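Local coordinates for protein CymD (Pseudomonas putida, PDB 6Z34) that forms an outer-membrane channel of the FadL family for monoaromatic hydrocarbons, consistent with their uptake by lateral diffusion during biodegradation, at residues E277-E289 with F294-S306. Sequence-based numbering, arbitrary orientation.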
loop_
_atom_site.group_PDB
_atom_site.type_symbol
_atom_site.label_atom_id
_atom_site.label_comp_id
_atom_site.label_asym_id
_atom_site.label_seq_id
_atom_site.Cartn_x
_atom_site.Cartn_y
_atom_site.Cartn_z
ATOM N N GLU A 277 11.146 4.489 4.884
ATOM C CA GLU A 277 10.263 5.496 5.434
ATOM C C GLU A 277 9.239 5.723 4.347
ATOM O O GLU A 277 9.480 6.522 3.437
ATOM C CB GLU A 277 11.019 6.779 5.800
ATOM C CG GLU A 277 10.141 7.902 6.363
ATOM C CD GLU A 277 10.954 9.045 6.958
ATOM O OE1 GLU A 277 11.912 9.490 6.291
ATOM O OE2 GLU A 277 10.632 9.505 8.079
ATOM N N MET A 278 8.145 4.974 4.380
ATOM C CA MET A 278 7.087 5.226 3.421
ATOM C C MET A 278 6.734 6.707 3.457
ATOM O O MET A 278 6.823 7.341 4.518
ATOM C CB MET A 278 5.868 4.359 3.711
ATOM C CG MET A 278 6.256 3.017 4.249
ATOM S SD MET A 278 4.914 1.867 4.025
ATOM C CE MET A 278 5.158 1.302 2.348
ATOM N N PRO A 279 6.416 7.306 2.321
ATOM C CA PRO A 279 6.267 8.753 2.285
ATOM C C PRO A 279 4.919 9.195 2.824
ATOM O O PRO A 279 3.913 8.492 2.714
ATOM C CB PRO A 279 6.406 9.079 0.795
ATOM C CG PRO A 279 5.891 7.850 0.114
ATOM C CD PRO A 279 6.200 6.686 1.002
ATOM N N ALA A 280 4.937 10.376 3.432
ATOM C CA ALA A 280 3.762 11.183 3.713
ATOM C C ALA A 280 2.908 11.350 2.469
ATOM O O ALA A 280 3.404 11.189 1.355
ATOM C CB ALA A 280 4.182 12.556 4.239
ATOM N N SER A 281 1.620 11.656 2.645
ATOM C CA SER A 281 0.790 12.057 1.518
ATOM C C SER A 281 -0.301 12.990 2.009
ATOM O O SER A 281 -0.682 12.986 3.180
ATOM C CB SER A 281 0.180 10.867 0.770
ATOM O OG SER A 281 -0.527 10.016 1.650
ATOM N N LEU A 282 -0.782 13.808 1.091
ATOM C CA LEU A 282 -1.827 14.774 1.365
ATOM C C LEU A 282 -2.951 14.504 0.389
ATOM O O LEU A 282 -2.715 14.455 -0.823
ATOM C CB LEU A 282 -1.310 16.206 1.219
ATOM C CG LEU A 282 -2.337 17.296 1.543
ATOM C CD1 LEU A 282 -2.650 17.353 3.049
ATOM C CD2 LEU A 282 -1.851 18.644 1.033
ATOM N N VAL A 283 -4.161 14.303 0.914
ATOM C CA VAL A 283 -5.350 14.090 0.098
ATOM C C VAL A 283 -6.346 15.194 0.408
ATOM O O VAL A 283 -6.732 15.384 1.569
ATOM C CB VAL A 283 -5.980 12.718 0.358
ATOM C CG1 VAL A 283 -7.172 12.514 -0.564
ATOM C CG2 VAL A 283 -4.944 11.621 0.182
ATOM N N ALA A 284 -6.766 15.913 -0.623
ATOM C CA ALA A 284 -7.837 16.890 -0.528
ATOM C C ALA A 284 -8.935 16.488 -1.496
ATOM O O ALA A 284 -8.655 16.037 -2.616
ATOM C CB ALA A 284 -7.347 18.300 -0.854
ATOM N N GLY A 285 -10.184 16.637 -1.064
ATOM C CA GLY A 285 -11.247 16.198 -1.943
ATOM C C GLY A 285 -12.594 16.763 -1.551
ATOM O O GLY A 285 -12.746 17.475 -0.552
ATOM N N ILE A 286 -13.585 16.413 -2.357
ATOM C CA ILE A 286 -14.909 16.986 -2.225
ATOM C C ILE A 286 -15.924 15.923 -2.608
ATOM O O ILE A 286 -15.668 15.077 -3.473
ATOM C CB ILE A 286 -15.030 18.250 -3.101
ATOM C CG1 ILE A 286 -16.455 18.768 -3.142
ATOM C CG2 ILE A 286 -14.599 17.946 -4.483
ATOM C CD1 ILE A 286 -16.550 20.062 -3.913
ATOM N N SER A 287 -17.066 15.951 -1.911
ATOM C CA SER A 287 -18.226 15.120 -2.198
ATOM C C SER A 287 -19.455 16.005 -2.375
ATOM O O SER A 287 -19.709 16.898 -1.559
ATOM C CB SER A 287 -18.492 14.128 -1.072
ATOM O OG SER A 287 -19.591 13.310 -1.411
ATOM N N HIS A 288 -20.227 15.737 -3.425
ATOM C CA HIS A 288 -21.425 16.497 -3.742
ATOM C C HIS A 288 -22.567 15.512 -3.907
ATOM O O HIS A 288 -22.521 14.646 -4.786
ATOM C CB HIS A 288 -21.241 17.339 -5.012
ATOM C CG HIS A 288 -22.368 18.289 -5.268
ATOM N ND1 HIS A 288 -22.560 19.436 -4.527
ATOM C CD2 HIS A 288 -23.373 18.257 -6.177
ATOM C CE1 HIS A 288 -23.632 20.069 -4.970
ATOM N NE2 HIS A 288 -24.142 19.376 -5.971
ATOM N N GLU A 289 -23.573 15.630 -3.058
ATOM C CA GLU A 289 -24.687 14.695 -3.030
ATOM C C GLU A 289 -25.916 15.445 -3.540
ATOM O O GLU A 289 -26.575 16.152 -2.780
ATOM C CB GLU A 289 -24.878 14.131 -1.614
ATOM C CG GLU A 289 -23.811 13.115 -1.229
ATOM C CD GLU A 289 -23.625 12.933 0.279
ATOM O OE1 GLU A 289 -24.587 13.152 1.046
ATOM O OE2 GLU A 289 -22.501 12.559 0.691
ATOM N N PHE A 294 -27.884 9.908 -5.421
ATOM C CA PHE A 294 -26.866 10.180 -6.434
ATOM C C PHE A 294 -25.808 11.124 -5.881
ATOM O O PHE A 294 -26.117 12.263 -5.519
ATOM C CB PHE A 294 -27.503 10.778 -7.685
ATOM C CG PHE A 294 -26.514 11.122 -8.760
ATOM C CD1 PHE A 294 -25.615 10.175 -9.220
ATOM C CD2 PHE A 294 -26.481 12.395 -9.309
ATOM C CE1 PHE A 294 -24.697 10.490 -10.218
ATOM C CE2 PHE A 294 -25.569 12.719 -10.297
ATOM C CZ PHE A 294 -24.675 11.766 -10.751
ATOM N N ALA A 295 -24.560 10.658 -5.838
ATOM C CA ALA A 295 -23.432 11.464 -5.390
ATOM C C ALA A 295 -22.285 11.378 -6.396
ATOM O O ALA A 295 -22.161 10.399 -7.136
ATOM C CB ALA A 295 -22.948 11.003 -4.016
ATOM N N VAL A 296 -21.446 12.412 -6.427
ATOM C CA VAL A 296 -20.167 12.359 -7.129
ATOM C C VAL A 296 -19.081 12.877 -6.199
ATOM O O VAL A 296 -19.300 13.807 -5.416
ATOM C CB VAL A 296 -20.160 13.142 -8.467
ATOM C CG1 VAL A 296 -21.370 12.791 -9.332
ATOM C CG2 VAL A 296 -20.063 14.634 -8.234
ATOM N N ALA A 297 -17.913 12.243 -6.261
ATOM C CA ALA A 297 -16.778 12.622 -5.439
ATOM C C ALA A 297 -15.561 12.806 -6.335
ATOM O O ALA A 297 -15.460 12.190 -7.404
ATOM C CB ALA A 297 -16.505 11.569 -4.369
ATOM N N PHE A 298 -14.643 13.673 -5.905
ATOM C CA PHE A 298 -13.405 13.920 -6.646
ATOM C C PHE A 298 -12.326 14.222 -5.629
ATOM O O PHE A 298 -12.564 15.014 -4.708
ATOM C CB PHE A 298 -13.526 15.087 -7.630
ATOM C CG PHE A 298 -12.198 15.542 -8.209
ATOM C CD1 PHE A 298 -11.685 14.954 -9.355
ATOM C CD2 PHE A 298 -11.471 16.564 -7.609
ATOM C CE1 PHE A 298 -10.466 15.368 -9.888
ATOM C CE2 PHE A 298 -10.251 16.977 -8.133
ATOM C CZ PHE A 298 -9.749 16.377 -9.274
ATOM N N ASP A 299 -11.155 13.589 -5.784
ATOM C CA ASP A 299 -10.054 13.764 -4.842
ATOM C C ASP A 299 -8.757 14.030 -5.586
ATOM O O ASP A 299 -8.525 13.516 -6.689
ATOM C CB ASP A 299 -9.851 12.542 -3.933
ATOM C CG ASP A 299 -10.981 12.359 -2.919
ATOM O OD1 ASP A 299 -12.024 13.040 -3.024
ATOM O OD2 ASP A 299 -10.803 11.560 -1.979
ATOM N N TYR A 300 -7.910 14.836 -4.958
ATOM C CA TYR A 300 -6.573 15.100 -5.447
ATOM C C TYR A 300 -5.592 14.679 -4.374
ATOM O O TYR A 300 -5.778 15.011 -3.199
ATOM C CB TYR A 300 -6.351 16.568 -5.774
ATOM C CG TYR A 300 -4.876 16.864 -5.903
ATOM C CD1 TYR A 300 -4.175 16.472 -7.032
ATOM C CD2 TYR A 300 -4.178 17.508 -4.886
ATOM C CE1 TYR A 300 -2.829 16.734 -7.162
ATOM C CE2 TYR A 300 -2.835 17.771 -5.002
ATOM C CZ TYR A 300 -2.165 17.379 -6.143
ATOM O OH TYR A 300 -0.821 17.636 -6.279
ATOM N N LYS A 301 -4.537 13.981 -4.773
ATOM C CA LYS A 301 -3.592 13.495 -3.784
ATOM C C LYS A 301 -2.160 13.647 -4.276
ATOM O O LYS A 301 -1.836 13.298 -5.415
ATOM C CB LYS A 301 -3.876 12.038 -3.426
ATOM C CG LYS A 301 -2.623 11.312 -3.092
ATOM C CD LYS A 301 -2.875 9.991 -2.477
ATOM C CE LYS A 301 -2.747 8.937 -3.506
ATOM N NZ LYS A 301 -2.524 7.679 -2.771
ATOM N N ARG A 302 -1.315 14.160 -3.394
ATOM C CA ARG A 302 0.111 14.327 -3.620
ATOM C C ARG A 302 0.868 13.398 -2.677
ATOM O O ARG A 302 0.734 13.517 -1.451
ATOM C CB ARG A 302 0.509 15.778 -3.375
ATOM C CG ARG A 302 1.964 16.048 -3.576
ATOM C CD ARG A 302 2.257 16.208 -5.041
ATOM N NE ARG A 302 3.577 16.787 -5.221
ATOM C CZ ARG A 302 3.804 18.038 -5.597
ATOM N NH1 ARG A 302 2.787 18.852 -5.849
ATOM N NH2 ARG A 302 5.049 18.466 -5.726
ATOM N N VAL A 303 1.655 12.474 -3.237
ATOM C CA VAL A 303 2.497 11.579 -2.447
ATOM C C VAL A 303 3.923 12.114 -2.482
ATOM O O VAL A 303 4.457 12.397 -3.558
ATOM C CB VAL A 303 2.436 10.132 -2.970
ATOM C CG1 VAL A 303 3.473 9.291 -2.282
ATOM C CG2 VAL A 303 1.055 9.518 -2.750
ATOM N N TYR A 304 4.543 12.253 -1.311
ATOM C CA TYR A 304 5.794 12.999 -1.191
ATOM C C TYR A 304 6.989 12.044 -1.142
ATOM O O TYR A 304 7.695 11.923 -0.143
ATOM C CB TYR A 304 5.753 13.902 0.036
ATOM C CG TYR A 304 4.723 15.008 -0.038
ATOM C CD1 TYR A 304 4.963 16.162 -0.770
ATOM C CD2 TYR A 304 3.501 14.892 0.628
ATOM C CE1 TYR A 304 4.021 17.176 -0.838
ATOM C CE2 TYR A 304 2.552 15.899 0.563
ATOM C CZ TYR A 304 2.821 17.036 -0.171
ATOM O OH TYR A 304 1.886 18.033 -0.244
ATOM N N TRP A 305 7.229 11.382 -2.276
ATOM C CA TRP A 305 8.440 10.575 -2.422
ATOM C C TRP A 305 9.707 11.417 -2.297
ATOM O O TRP A 305 10.713 10.944 -1.760
ATOM C CB TRP A 305 8.442 9.861 -3.771
ATOM C CG TRP A 305 7.294 8.945 -3.996
ATOM C CD1 TRP A 305 6.176 9.202 -4.733
ATOM C CD2 TRP A 305 7.156 7.609 -3.507
ATOM N NE1 TRP A 305 5.343 8.106 -4.730
ATOM C CE2 TRP A 305 5.919 7.118 -3.977
ATOM C CE3 TRP A 305 7.951 6.781 -2.711
ATOM C CZ2 TRP A 305 5.463 5.837 -3.682
ATOM C CZ3 TRP A 305 7.493 5.502 -2.416
ATOM C CH2 TRP A 305 6.265 5.045 -2.906
ATOM N N SER A 306 9.686 12.665 -2.779
ATOM C CA SER A 306 10.922 13.441 -2.828
ATOM C C SER A 306 11.482 13.698 -1.435
ATOM O O SER A 306 12.700 13.858 -1.278
ATOM C CB SER A 306 10.698 14.767 -3.557
ATOM O OG SER A 306 9.925 15.668 -2.772
HETATM O O HOH W 1 -14.284 12.584 -1.459
#
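A beta hairpin of the FadL-type barrel wall pairs Ser281–Glu289 with Phe294–Val303 as antiparallel neighbours. The axes of strands 281-289 and 294-303 run at 167°. Leu282, Ala284, Ile286 and His288 form hydrogen-bonded pairs with Arg302, Tyr300, Phe298 and Val296. The ladder includes Tyr300 N to Ala284 O, 2.7 Å and almost straight. Tyr304 N also bonds to Ala280 O (3.1 Å).

Gly285 is paired with Asp299, whose side chain lies on the same face of the sheet as those of Val283 and Lys301. Asp299 CG lies anti to its own carbonyl carbon (chi1 -70°), which brings Asp299 OD1 to 3.4 Å from the bare Gly285 CA. A water donates to Asp299 OD1 (2.8 Å), and Asp299 OD2 accepts from the backbone N of Gly20 and Ala21. Val283 CG2 packs on Lys301 CD at 3.7 Å.

Near Pro279, its CG sits over a face of the Trp305 six-membered ring, 3.7 Å from its centroid, a CH-pi contact. Val303 CG1 touches the same CG. With an alanine at Trp305, Pro279 would probably lose its aromatic cover, leaving a gap beside Val303. The Tyr304 ring turns its edge to Leu282 CB (Tyr304 CE2 at 3.9 Å).

Strand 234-259 pairs with 281-289, and strand 336-347 with 294-303, so the hairpin continues the wall on both sides.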